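Xylooligosaccharide oxidase (Myceliophthora thermophila, PDB 5L6G) oxidises the C1 hydroxyl of xylooligosaccharides and related sugars to lactones, using a bicovalently bound FAD and passing the electrons to oxygen to give hydrogen peroxide. Local coordinates at residues K47-P52 / A62-P67; C79-G84 / T483-Y488; A255-L260 / S350-D355; D380-P385 / G397-R402; L413-R416 / P420-D423. All blocks are in the same frame, centred on the assembly; numbering follows the deposited sequence. Where two conformers were deposited one is given.

Contact 1: residues K47-P52 / A62-P67; sequences KTDASP and AAIAKP
Ile64 reaches from strand 63-65 to the last turn of helix 45-50, where it meets Asp49 and Ala50. Its CB points toward the helix and splits there into two branches. CG2, the branch anti to the backbone N, passes the methylene of Asp49 at 4.1 Å, measured from Ile64 CG2 to Asp49 CB. The other branch starts at CG1, which lies beside the backbone N (chi1 -60°), and runs on fully extended (chi2 176°), carrying CD1 to the helix. There Ile64 CD1 lies 3.8 Å from Asp49 CB. The same methyl comes within 3.8 Å of Ala50 N and meets Ala50 CB at 3.9 Å, so one methyl touches two successive residues.

Strand 63-65 belongs to the small mixed sheet of the FAD-binding PCMH-type domain, paired with strands 38-39 and 108-111, and the backbone of Ile64 itself bonds to Thr39. Ile64 supplies the apolar part of the contact between helix and sheet, and all three touching residues are buried.

Beyond its methylene, Asp49 turns polar. Its OD1 forms a salt bridge with Arg114, OD2 accepts a hydrogen bond from Thr39 OG1, and its backbone carbonyl bonds to Lys90, so polar links to the sheet join the apolar one. Lys66 NZ stays 6.0 Å from Asp49 OD2, too far to pair directly, although its positive charge would probably still favour the ionised carboxylate.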
# COMPACT_ATOMS: atom_id res chain seq x y z
N LYS A 47 11.41 -22.34 1.91
CA LYS A 47 9.97 -22.34 1.70
C LYS A 47 9.36 -21.09 2.32
O LYS A 47 8.61 -20.37 1.66
CB LYS A 47 9.35 -23.62 2.30
CG LYS A 47 7.85 -23.76 2.12
CD LYS A 47 7.48 -24.27 0.73
CE LYS A 47 5.97 -24.33 0.57
NZ LYS A 47 5.57 -24.54 -0.85
N THR A 48 9.71 -20.81 3.56
CA THR A 48 9.19 -19.65 4.27
C THR A 48 9.62 -18.37 3.59
O THR A 48 8.78 -17.52 3.26
CB THR A 48 9.71 -19.64 5.71
OG1 THR A 48 9.23 -20.81 6.37
CG2 THR A 48 9.23 -18.42 6.47
N ASP A 49 10.92 -18.21 3.36
CA ASP A 49 11.44 -16.97 2.79
C ASP A 49 10.96 -16.72 1.36
O ASP A 49 10.74 -15.57 0.97
CB ASP A 49 12.97 -16.95 2.85
CG ASP A 49 13.50 -16.65 4.25
OD1 ASP A 49 12.71 -16.18 5.10
OD2 ASP A 49 14.70 -16.88 4.52
N ALA A 50 10.81 -17.79 0.58
CA ALA A 50 10.35 -17.67 -0.80
C ALA A 50 8.82 -17.55 -0.98
O ALA A 50 8.35 -17.25 -2.08
CB ALA A 50 10.86 -18.86 -1.61
N SER A 51 8.04 -17.78 0.07
CA SER A 51 6.59 -17.95 -0.09
C SER A 51 5.86 -16.61 -0.22
O SER A 51 6.05 -15.73 0.62
CB SER A 51 5.99 -18.75 1.06
OG SER A 51 6.43 -18.24 2.31
N PRO A 52 5.00 -16.47 -1.25
CA PRO A 52 4.31 -15.23 -1.55
C PRO A 52 3.23 -14.96 -0.51
O PRO A 52 2.87 -15.86 0.23
CB PRO A 52 3.64 -15.54 -2.90
CG PRO A 52 3.33 -16.99 -2.81
CD PRO A 52 4.50 -17.58 -2.09
N ALA A 62 16.34 -16.92 -7.68
CA ALA A 62 17.69 -17.43 -7.92
C ALA A 62 18.37 -17.77 -6.59
O ALA A 62 19.08 -18.77 -6.46
CB ALA A 62 18.49 -16.40 -8.68
N ALA A 63 18.15 -16.90 -5.60
CA ALA A 63 18.76 -17.05 -4.30
C ALA A 63 18.11 -16.04 -3.37
O ALA A 63 17.44 -15.11 -3.82
CB ALA A 63 20.26 -16.80 -4.36
N ILE A 64 18.28 -16.25 -2.08
CA ILE A 64 17.68 -15.36 -1.08
C ILE A 64 18.76 -14.91 -0.12
O ILE A 64 19.29 -15.72 0.65
CB ILE A 64 16.55 -16.07 -0.31
CG1 ILE A 64 15.45 -16.50 -1.27
CG2 ILE A 64 16.01 -15.13 0.77
CD1 ILE A 64 14.33 -17.30 -0.63
N ALA A 65 19.13 -13.64 -0.22
CA ALA A 65 20.06 -13.04 0.72
C ALA A 65 19.26 -12.68 1.96
O ALA A 65 18.12 -12.26 1.87
CB ALA A 65 20.72 -11.81 0.11
N LYS A 66 19.89 -12.83 3.11
CA LYS A 66 19.24 -12.65 4.39
C LYS A 66 20.04 -11.60 5.20
O LYS A 66 20.64 -11.92 6.21
CB LYS A 66 19.20 -14.02 5.06
CG LYS A 66 18.39 -14.12 6.31
CD LYS A 66 18.37 -15.56 6.81
CE LYS A 66 19.72 -16.07 7.28
NZ LYS A 66 19.57 -17.37 7.97
N PRO A 67 20.05 -10.35 4.73
CA PRO A 67 20.93 -9.36 5.37
C PRO A 67 20.55 -9.05 6.82
O PRO A 67 19.37 -9.03 7.15
CB PRO A 67 20.72 -8.10 4.51
CG PRO A 67 19.40 -8.29 3.87
CD PRO A 67 19.37 -9.77 3.57

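Contact 2: residues C79-G84 / T483-Y488; sequences CAAEVG and TELFYY
Leu485 touches helix 70-83 through a single methyl. Its CD1 sits 3.9 Å from Ala80 CB and 3.8 Å from Ala81 N, with the more distant Ala81 CB at 4.4 Å from Leu485 CD1; the methyl therefore touches both the side chain of Ala80 and the backbone N of Ala81. The CB of Ala80 points toward the incoming leucine. On the leucine side, CG anti to the backbone N (chi1 -176°) puts CD1 at the helix surface. The other branch turns back: Leu485 CD2 lies 4.2 Å above the ring plane of Phe486, offset toward the rim.

This contact joins residues more than 400 positions apart, bringing the berberine-like region near the C terminus against the FAD-binding PCMH-type domain.

The next shell fixes the backbone that carries Leu485. Residues Glu484 to Tyr487 form a type I beta turn, whose closing bond from Tyr487 N to Glu484 O is weak at 3.2 Å. Asp481 OD1 and OD2 accept from Leu485 N and Phe486 N, while the backbone of Leu485 also bonds to Ala87. On the helix side, Gly84 N still donates to Ala80 O at 2.8 Å before the chain leaves helical geometry with a positive phi of 97°. Next to Ala80, Cys79 forms a disulfide with Cys30, which ties helix 70-83 to helix 26-33.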
# COMPACT_ATOMS: atom_id res chain seq x y z
N CYS A 79 26.63 -8.28 -5.89
CA CYS A 79 26.72 -9.64 -6.39
C CYS A 79 25.79 -9.85 -7.58
O CYS A 79 26.19 -10.40 -8.61
CB CYS A 79 26.45 -10.66 -5.29
SG CYS A 79 27.96 -11.08 -4.41
N ALA A 80 24.55 -9.40 -7.43
CA ALA A 80 23.58 -9.42 -8.52
C ALA A 80 24.11 -8.70 -9.73
O ALA A 80 23.99 -9.19 -10.84
CB ALA A 80 22.27 -8.81 -8.09
N ALA A 81 24.66 -7.51 -9.52
CA ALA A 81 25.22 -6.73 -10.61
C ALA A 81 26.38 -7.46 -11.30
O ALA A 81 26.43 -7.52 -12.52
CB ALA A 81 25.68 -5.38 -10.13
N GLU A 82 27.31 -7.97 -10.49
CA GLU A 82 28.48 -8.66 -11.00
C GLU A 82 28.12 -9.96 -11.74
O GLU A 82 28.66 -10.24 -12.81
CB GLU A 82 29.46 -8.92 -9.82
CG GLU A 82 30.64 -9.84 -10.08
CD GLU A 82 31.49 -10.01 -8.83
OE1 GLU A 82 31.42 -9.14 -7.92
OE2 GLU A 82 32.21 -11.04 -8.73
N VAL A 83 27.21 -10.73 -11.16
CA VAL A 83 26.82 -12.03 -11.69
C VAL A 83 25.87 -11.88 -12.88
O VAL A 83 25.93 -12.67 -13.83
CB VAL A 83 26.20 -12.88 -10.55
CG1 VAL A 83 25.33 -14.01 -11.06
CG2 VAL A 83 27.31 -13.41 -9.66
N GLY A 84 25.00 -10.87 -12.83
CA GLY A 84 24.13 -10.56 -13.95
C GLY A 84 22.78 -11.18 -13.75
O GLY A 84 22.25 -11.84 -14.65
N THR A 483 20.84 0.09 -15.75
CA THR A 483 20.84 -1.32 -16.18
C THR A 483 19.59 -2.06 -15.68
O THR A 483 19.41 -3.23 -16.00
CB THR A 483 22.10 -2.08 -15.72
OG1 THR A 483 22.03 -2.33 -14.31
CG2 THR A 483 23.37 -1.30 -16.03
N GLU A 484 18.73 -1.40 -14.92
CA GLU A 484 17.52 -2.01 -14.39
C GLU A 484 17.83 -3.25 -13.57
O GLU A 484 17.20 -4.30 -13.72
CB GLU A 484 16.53 -2.35 -15.50
CG GLU A 484 16.14 -1.16 -16.36
CD GLU A 484 15.00 -1.49 -17.28
OE1 GLU A 484 13.89 -1.71 -16.79
OE2 GLU A 484 15.23 -1.57 -18.49
N LEU A 485 18.81 -3.11 -12.70
CA LEU A 485 19.10 -4.18 -11.75
C LEU A 485 17.87 -4.55 -10.93
O LEU A 485 17.65 -5.73 -10.64
CB LEU A 485 20.24 -3.78 -10.81
CG LEU A 485 20.65 -4.89 -9.85
CD1 LEU A 485 21.34 -6.00 -10.63
CD2 LEU A 485 21.58 -4.38 -8.78
N PHE A 486 17.09 -3.55 -10.56
CA PHE A 486 15.91 -3.76 -9.71
C PHE A 486 14.63 -4.03 -10.50
O PHE A 486 13.54 -3.76 -10.02
CB PHE A 486 15.74 -2.57 -8.78
CG PHE A 486 16.93 -2.33 -7.90
CD1 PHE A 486 17.36 -3.32 -7.01
CD2 PHE A 486 17.62 -1.14 -7.95
CE1 PHE A 486 18.46 -3.11 -6.18
CE2 PHE A 486 18.72 -0.93 -7.13
CZ PHE A 486 19.14 -1.91 -6.25
N TYR A 487 14.79 -4.62 -11.68
CA TYR A 487 13.70 -4.87 -12.59
C TYR A 487 12.64 -5.76 -11.96
O TYR A 487 12.95 -6.70 -11.25
CB TYR A 487 14.23 -5.56 -13.87
CG TYR A 487 13.12 -6.04 -14.75
CD1 TYR A 487 12.48 -5.17 -15.62
CD2 TYR A 487 12.63 -7.35 -14.66
CE1 TYR A 487 11.44 -5.59 -16.41
CE2 TYR A 487 11.59 -7.78 -15.45
CZ TYR A 487 10.98 -6.89 -16.31
OH TYR A 487 9.92 -7.28 -17.11
N TYR A 488 11.39 -5.42 -12.23
CA TYR A 488 10.29 -6.33 -12.10
C TYR A 488 9.31 -5.96 -13.21
O TYR A 488 9.50 -4.93 -13.84
CB TYR A 488 9.66 -6.31 -10.71
CG TYR A 488 9.13 -4.99 -10.23
CD1 TYR A 488 9.96 -4.06 -9.63
CD2 TYR A 488 7.79 -4.70 -10.31
CE1 TYR A 488 9.47 -2.85 -9.12
CE2 TYR A 488 7.29 -3.50 -9.82
CZ TYR A 488 8.13 -2.58 -9.24
OH TYR A 488 7.59 -1.41 -8.73

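Contact 3: residues A255-L260 / S350-D355; sequences ALQEWL and SALPPD
The flat carboxamide of Gln257 meets the backbone of Leu352 with both of its polar atoms, one bond lying in the amide plane and the other tilted. At the NE2 edge, Leu352 O lies only 8° out of the amide plane, 2.9 Å from Gln257 NE2. Seen from the acceptor, the donor is in the carbonyl plane, on a lone pair. The return bond, from Leu352 N to Gln257 OE1, is equally short at 2.9 Å and nearly straight at 175°, but its donor is tilted 32° from the plane of the glutamine carbonyl. Two bonds of opposite sense leave little freedom for the amide to rotate and make its assignment clear, since a flipped group would set donor against donor.

Apolar atoms complete the contact beside OE1. Ala351 CA approaches Gln257 OE1 at 3.5 Å. Ala351 CB is 3.7 Å from Gln257 OE1. In Gln257, CG lies between the backbone N and the carbonyl carbon, and the extended chain beyond it carries the amide to Leu352. Its side chain also touches Phe409 of strand 409-417, while Leu352 packs on Tyr411 of the same strand.

Pro353 follows as the N-cap residue of helix 354-368. The glutamine thus mimics a neighbouring strand, pairing with the N-H and C=O of one residue in the loop between strand 341-349 and helix 354-368. It joins helix 246-261 to the loop that leads into helix 354-368, beside the large antiparallel sheet of the substrate domain, an architecture shared by berberine-bridge-enzyme-like flavoprotein oxidases.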
# COMPACT_ATOMS: atom_id res chain seq x y z
N ALA A 255 -24.76 10.85 -3.27
CA ALA A 255 -24.82 11.70 -2.10
C ALA A 255 -23.48 11.72 -1.37
O ALA A 255 -23.04 12.78 -0.94
CB ALA A 255 -25.89 11.22 -1.14
N LEU A 256 -22.88 10.54 -1.21
CA LEU A 256 -21.66 10.41 -0.45
C LEU A 256 -20.52 11.21 -1.08
O LEU A 256 -19.76 11.90 -0.39
CB LEU A 256 -21.27 8.95 -0.32
CG LEU A 256 -20.06 8.58 0.55
CD1 LEU A 256 -20.33 8.89 2.02
CD2 LEU A 256 -19.77 7.11 0.34
N GLN A 257 -20.35 11.10 -2.40
CA GLN A 257 -19.28 11.84 -3.06
C GLN A 257 -19.49 13.34 -3.01
O GLN A 257 -18.53 14.09 -2.84
CB GLN A 257 -19.07 11.38 -4.50
CG GLN A 257 -20.14 11.74 -5.50
CD GLN A 257 -19.87 11.11 -6.84
OE1 GLN A 257 -18.91 10.33 -7.00
NE2 GLN A 257 -20.72 11.45 -7.83
N GLU A 258 -20.74 13.79 -3.15
CA GLU A 258 -21.04 15.20 -3.06
C GLU A 258 -20.72 15.71 -1.64
O GLU A 258 -20.09 16.76 -1.48
CB GLU A 258 -22.51 15.45 -3.47
CG GLU A 258 -22.91 16.89 -3.56
CD GLU A 258 -24.37 17.08 -3.97
OE1 GLU A 258 -24.88 16.26 -4.78
OE2 GLU A 258 -24.99 18.07 -3.50
N TRP A 259 -21.10 14.94 -0.63
CA TRP A 259 -20.78 15.27 0.76
C TRP A 259 -19.26 15.38 0.96
O TRP A 259 -18.78 16.35 1.51
CB TRP A 259 -21.37 14.21 1.69
CG TRP A 259 -20.99 14.27 3.12
CD1 TRP A 259 -21.52 15.08 4.09
CD2 TRP A 259 -20.01 13.45 3.78
NE1 TRP A 259 -20.91 14.82 5.31
CE2 TRP A 259 -19.99 13.82 5.14
CE3 TRP A 259 -19.16 12.43 3.34
CZ2 TRP A 259 -19.14 13.22 6.06
CZ3 TRP A 259 -18.31 11.83 4.25
CH2 TRP A 259 -18.32 12.22 5.61
N LEU A 260 -18.51 14.39 0.49
CA LEU A 260 -17.06 14.39 0.69
C LEU A 260 -16.41 15.56 -0.05
O LEU A 260 -15.61 16.30 0.49
CB LEU A 260 -16.44 13.07 0.22
CG LEU A 260 -14.94 12.88 0.44
CD1 LEU A 260 -14.58 12.92 1.91
CD2 LEU A 260 -14.50 11.58 -0.18
N SER A 350 -11.77 10.50 -9.54
CA SER A 350 -12.50 11.69 -9.15
C SER A 350 -13.88 11.29 -8.65
O SER A 350 -14.18 10.10 -8.52
CB SER A 350 -12.64 12.59 -10.37
OG SER A 350 -13.33 11.89 -11.41
N ALA A 351 -14.73 12.27 -8.38
CA ALA A 351 -16.16 11.99 -8.30
C ALA A 351 -16.59 11.33 -9.63
O ALA A 351 -15.99 11.54 -10.67
CB ALA A 351 -16.96 13.25 -8.04
N LEU A 352 -17.61 10.50 -9.56
CA LEU A 352 -18.08 9.75 -10.72
C LEU A 352 -19.33 10.40 -11.30
O LEU A 352 -20.25 10.74 -10.56
CB LEU A 352 -18.39 8.32 -10.28
CG LEU A 352 -17.21 7.56 -9.68
CD1 LEU A 352 -17.59 6.15 -9.31
CD2 LEU A 352 -16.05 7.57 -10.63
N PRO A 353 -19.37 10.58 -12.62
CA PRO A 353 -20.60 11.03 -13.21
C PRO A 353 -21.71 9.98 -13.01
O PRO A 353 -21.40 8.79 -12.90
CB PRO A 353 -20.23 11.25 -14.68
CG PRO A 353 -18.98 10.54 -14.92
CD PRO A 353 -18.31 10.31 -13.61
N PRO A 354 -22.96 10.41 -12.91
CA PRO A 354 -24.05 9.46 -12.65
C PRO A 354 -24.15 8.30 -13.65
O PRO A 354 -24.50 7.21 -13.26
CB PRO A 354 -25.28 10.35 -12.68
CG PRO A 354 -24.79 11.64 -12.13
CD PRO A 354 -23.41 11.81 -12.72
N ASP A 355 -23.82 8.55 -14.92
CA ASP A 355 -23.76 7.51 -15.95
C ASP A 355 -22.78 6.39 -15.57
O ASP A 355 -23.08 5.21 -15.74
CB ASP A 355 -23.40 8.11 -17.33
CG ASP A 355 -22.28 9.18 -17.26
OD1 ASP A 355 -22.55 10.28 -16.70
OD2 ASP A 355 -21.16 8.95 -17.76

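Contact 4: residues D380-P385 / G397-R402; sequences DMYGGP and GSYAFR
Two hydrogen bonds in relay join Tyr382 to Tyr399 and Phe401. Tyr399 OH donates to Tyr382 OH at 2.7 Å, and Tyr382 OH donates in turn to Phe401 O at 2.6 Å. This second bond lies in the carbonyl plane, on a lone pair of Phe401 O, with a C=O...O angle of 144°. The Tyr382 hydroxyl, buried, is therefore gripped on both its donor and its acceptor side.

The two tyrosines approach from opposite directions, each with CG anti to the backbone N (chi1 175° for Tyr382). The Tyr382 hydroxyl arrives in the plane of the Tyr399 ring, at its edge, 3.1 Å from Tyr399 CE2. Tyr382 directly follows strand 374-381 of the large antiparallel sheet, and residues 397-402 lie in the long loop before strand 409-417, so the relay fastens the far part of that loop to the point where the first strand ends.

Apolar contact is slight: Tyr382 CZ stands 4.3 Å from Phe401 CB and 4.4 Å from Tyr399 CE2, while the phenyl ring of Phe401 leads away and carries Ala400 CB over the centre of one face. On the charged side, the guanidinium of Arg402 turns one face to Tyr399 CE2, and its NH2 forms a salt bridge with Asp181.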
# COMPACT_ATOMS: atom_id res chain seq x y z
N ASP A 380 -12.29 4.03 -0.41
CA ASP A 380 -11.79 4.86 0.68
C ASP A 380 -12.25 6.28 0.48
O ASP A 380 -12.20 6.79 -0.64
CB ASP A 380 -10.26 4.84 0.71
CG ASP A 380 -9.72 3.53 1.22
OD1 ASP A 380 -10.13 3.08 2.29
OD2 ASP A 380 -8.83 2.97 0.57
N MET A 381 -12.70 6.93 1.56
CA MET A 381 -12.92 8.36 1.53
C MET A 381 -11.55 9.03 1.59
O MET A 381 -10.98 9.24 2.63
CB MET A 381 -13.82 8.82 2.71
CG MET A 381 -15.16 8.11 2.76
SD MET A 381 -16.27 8.31 1.34
CE MET A 381 -15.90 6.83 0.41
N TYR A 382 -11.03 9.36 0.42
CA TYR A 382 -9.60 9.59 0.23
C TYR A 382 -9.25 11.08 0.17
O TYR A 382 -8.30 11.54 0.81
CB TYR A 382 -9.18 8.86 -1.04
CG TYR A 382 -7.76 9.06 -1.51
CD1 TYR A 382 -7.43 10.13 -2.33
CD2 TYR A 382 -6.77 8.19 -1.14
CE1 TYR A 382 -6.15 10.32 -2.77
CE2 TYR A 382 -5.47 8.36 -1.59
CZ TYR A 382 -5.17 9.43 -2.39
OH TYR A 382 -3.88 9.60 -2.83
N GLY A 383 -10.02 11.81 -0.63
CA GLY A 383 -9.72 13.19 -0.95
C GLY A 383 -10.71 14.17 -0.34
O GLY A 383 -11.21 13.97 0.77
N GLY A 384 -10.95 15.26 -1.05
CA GLY A 384 -11.81 16.31 -0.56
C GLY A 384 -11.06 17.35 0.25
O GLY A 384 -9.91 17.15 0.62
N PRO A 385 -11.74 18.45 0.58
CA PRO A 385 -11.12 19.64 1.18
C PRO A 385 -10.42 19.45 2.53
O PRO A 385 -9.56 20.27 2.89
CB PRO A 385 -12.31 20.60 1.36
CG PRO A 385 -13.34 20.14 0.41
CD PRO A 385 -13.16 18.67 0.24
N GLY A 397 6.38 14.78 -4.02
CA GLY A 397 6.85 13.40 -4.17
C GLY A 397 6.31 12.75 -5.42
O GLY A 397 5.37 13.27 -6.02
N SER A 398 6.87 11.63 -5.82
CA SER A 398 6.43 10.97 -7.05
C SER A 398 5.04 10.37 -6.93
O SER A 398 4.36 10.19 -7.94
CB SER A 398 7.42 9.89 -7.47
OG SER A 398 7.49 8.90 -6.47
N TYR A 399 4.61 10.06 -5.71
CA TYR A 399 3.24 9.58 -5.51
C TYR A 399 2.26 10.55 -6.20
O TYR A 399 2.29 11.75 -5.95
CB TYR A 399 2.92 9.40 -4.01
CG TYR A 399 1.51 8.90 -3.79
CD1 TYR A 399 1.25 7.54 -3.75
CD2 TYR A 399 0.45 9.79 -3.63
CE1 TYR A 399 -0.03 7.06 -3.58
CE2 TYR A 399 -0.86 9.31 -3.46
CZ TYR A 399 -1.09 7.94 -3.44
OH TYR A 399 -2.34 7.41 -3.27
N ALA A 400 1.37 10.04 -7.06
CA ALA A 400 0.73 10.87 -8.08
C ALA A 400 -0.59 11.52 -7.67
O ALA A 400 -1.06 12.44 -8.33
CB ALA A 400 0.51 10.05 -9.35
N PHE A 401 -1.19 11.02 -6.61
CA PHE A 401 -2.61 11.27 -6.39
C PHE A 401 -2.86 12.19 -5.21
O PHE A 401 -3.29 11.76 -4.15
CB PHE A 401 -3.32 9.93 -6.26
CG PHE A 401 -3.01 8.99 -7.39
CD1 PHE A 401 -3.37 9.31 -8.69
CD2 PHE A 401 -2.35 7.82 -7.18
CE1 PHE A 401 -3.06 8.47 -9.74
CE2 PHE A 401 -2.04 6.97 -8.23
CZ PHE A 401 -2.40 7.29 -9.51
N ARG A 402 -2.60 13.48 -5.44
CA ARG A 402 -2.65 14.50 -4.41
C ARG A 402 -3.65 15.63 -4.58
O ARG A 402 -3.73 16.51 -3.74
CB ARG A 402 -1.26 15.14 -4.32
CG ARG A 402 -0.20 14.15 -3.95
CD ARG A 402 -0.44 13.52 -2.58
NE ARG A 402 0.77 12.85 -2.10
CZ ARG A 402 0.95 12.33 -0.89
NH1 ARG A 402 0.02 12.39 0.07
NH2 ARG A 402 2.12 11.76 -0.61

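Contact 5: residues L413-R416 / P420-D423; sequences LYDR and PYPD
Asp415 and Tyr421 cross at about a right angle, with the carboxylate and ring planes 68° apart. The tyrosine hydroxyl does not come in along the carboxylate plane: Tyr421 OH donates to Asp415 OD2 at 2.7 Å from above, 53° out of that plane. Seen from the ring, Asp415 CG lies in plane at the edge, 3.7 Å from Tyr421 CE1. The same edge carbon also passes the backbone, with Tyr421 CE1 at 3.5 Å from Asp415 O, an oblique approach. The ring atom CE1 is thus near both the carboxylate and the backbone oxygen of Asp415.

For Tyr421 the bond from CA to CB does not aim at the strand, but CG is anti to the backbone N (chi1 -173°) and the length of the side chain brings the hydroxyl in. Asp415, for its part, points toward the loop.

Asp415 lies on strand 409-417 of the large antiparallel sheet, between strands 374-381 and 341-349; Tyr421 belongs to the loop that leads into helix 426-437. The bond folds this short strand-to-helix connection back over the end of its own strand.

Both carboxylate oxygens are engaged, since Asp415 OD1 forms a salt bridge with Arg373 NE, and this charge would probably keep the aspartate ionised. Around the tyrosine, Pro422 CD sits 3.5 Å above one face of the Tyr421 ring, offset toward the rim, and the ring meets Phe426. Phe426 belongs to a xylose pocket together with Arg56 and Tyr343, both of which touch Tyr421, whose side chain comes within about 7 Å of a bound xylose.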
# COMPACT_ATOMS: atom_id res chain seq x y z
N LEU A 413 -10.19 -3.61 -5.09
CA LEU A 413 -11.09 -4.65 -5.56
C LEU A 413 -10.37 -5.97 -5.40
O LEU A 413 -9.25 -6.13 -5.86
CB LEU A 413 -11.52 -4.45 -7.01
CG LEU A 413 -12.25 -3.16 -7.43
CD1 LEU A 413 -11.29 -2.01 -7.63
CD2 LEU A 413 -13.06 -3.38 -8.71
N TYR A 414 -11.01 -6.92 -4.73
CA TYR A 414 -10.32 -8.11 -4.24
C TYR A 414 -11.18 -9.32 -4.51
O TYR A 414 -12.35 -9.34 -4.15
CB TYR A 414 -10.07 -7.96 -2.75
CG TYR A 414 -8.95 -8.78 -2.16
CD1 TYR A 414 -7.66 -8.26 -2.07
CD2 TYR A 414 -9.18 -10.04 -1.62
CE1 TYR A 414 -6.63 -8.99 -1.51
CE2 TYR A 414 -8.14 -10.77 -1.04
CZ TYR A 414 -6.87 -10.22 -0.98
OH TYR A 414 -5.84 -10.90 -0.39
N ASP A 415 -10.59 -10.34 -5.12
CA ASP A 415 -11.35 -11.51 -5.58
C ASP A 415 -10.57 -12.75 -5.14
O ASP A 415 -9.56 -13.09 -5.74
CB ASP A 415 -11.53 -11.41 -7.10
CG ASP A 415 -12.16 -12.64 -7.72
OD1 ASP A 415 -12.71 -13.51 -6.98
OD2 ASP A 415 -12.11 -12.72 -8.99
N ARG A 416 -11.04 -13.38 -4.07
CA ARG A 416 -10.27 -14.39 -3.34
C ARG A 416 -10.93 -15.75 -3.52
O ARG A 416 -12.15 -15.86 -3.43
CB ARG A 416 -10.25 -14.05 -1.85
CG ARG A 416 -9.57 -15.09 -0.98
CD ARG A 416 -9.65 -14.71 0.49
NE ARG A 416 -8.92 -15.67 1.32
CZ ARG A 416 -8.86 -15.60 2.65
NH1 ARG A 416 -9.49 -14.64 3.32
NH2 ARG A 416 -8.20 -16.52 3.33
N PRO A 420 -7.87 -23.24 -5.88
CA PRO A 420 -7.18 -22.59 -6.96
C PRO A 420 -8.01 -21.47 -7.59
O PRO A 420 -9.23 -21.57 -7.72
CB PRO A 420 -6.86 -23.73 -7.95
CG PRO A 420 -7.76 -24.84 -7.59
CD PRO A 420 -8.14 -24.67 -6.15
N TYR A 421 -7.33 -20.40 -7.97
CA TYR A 421 -8.01 -19.28 -8.58
C TYR A 421 -8.34 -19.70 -10.02
O TYR A 421 -7.48 -20.21 -10.73
CB TYR A 421 -7.13 -18.04 -8.56
CG TYR A 421 -7.89 -16.84 -9.04
CD1 TYR A 421 -8.73 -16.15 -8.18
CD2 TYR A 421 -7.80 -16.44 -10.35
CE1 TYR A 421 -9.46 -15.06 -8.62
CE2 TYR A 421 -8.51 -15.36 -10.81
CZ TYR A 421 -9.36 -14.69 -9.95
OH TYR A 421 -10.06 -13.63 -10.43
N PRO A 422 -9.59 -19.50 -10.45
CA PRO A 422 -9.99 -19.92 -11.80
C PRO A 422 -9.39 -19.01 -12.88
O PRO A 422 -9.34 -17.81 -12.70
CB PRO A 422 -11.49 -19.79 -11.77
CG PRO A 422 -11.74 -18.69 -10.80
CD PRO A 422 -10.70 -18.85 -9.73
N ASP A 423 -8.96 -19.59 -14.00
CA ASP A 423 -8.23 -18.80 -14.99
C ASP A 423 -9.10 -17.86 -15.80
O ASP A 423 -8.58 -16.94 -16.46
CB ASP A 423 -7.40 -19.74 -15.88
CG ASP A 423 -6.45 -20.55 -15.06
OD1 ASP A 423 -5.43 -19.99 -14.64
OD2 ASP A 423 -6.76 -21.73 -14.77

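Overall arrangement
Contacts 1 and 2 lie together on one side of the chain, their centres about 17 Å apart, and strand 63-65 is followed in the chain by helix 70-83. Contact 3 is on the opposite side, about 45 Å from contact 2 between centres. Contacts 3 and 4 touch, with Leu256 CD2 3.8 Å from Met381 SD, as helix 246-261 packs on strand 374-381. Contacts 4 and 5 hang on neighbouring strands of the large antiparallel sheet, their centres about 28 Å apart. Along the chain, contacts 3, 4 and 5 follow in series inside the loop closed by contact 2, so the chain returns to the FAD-binding domain after passing through the substrate-side sheet.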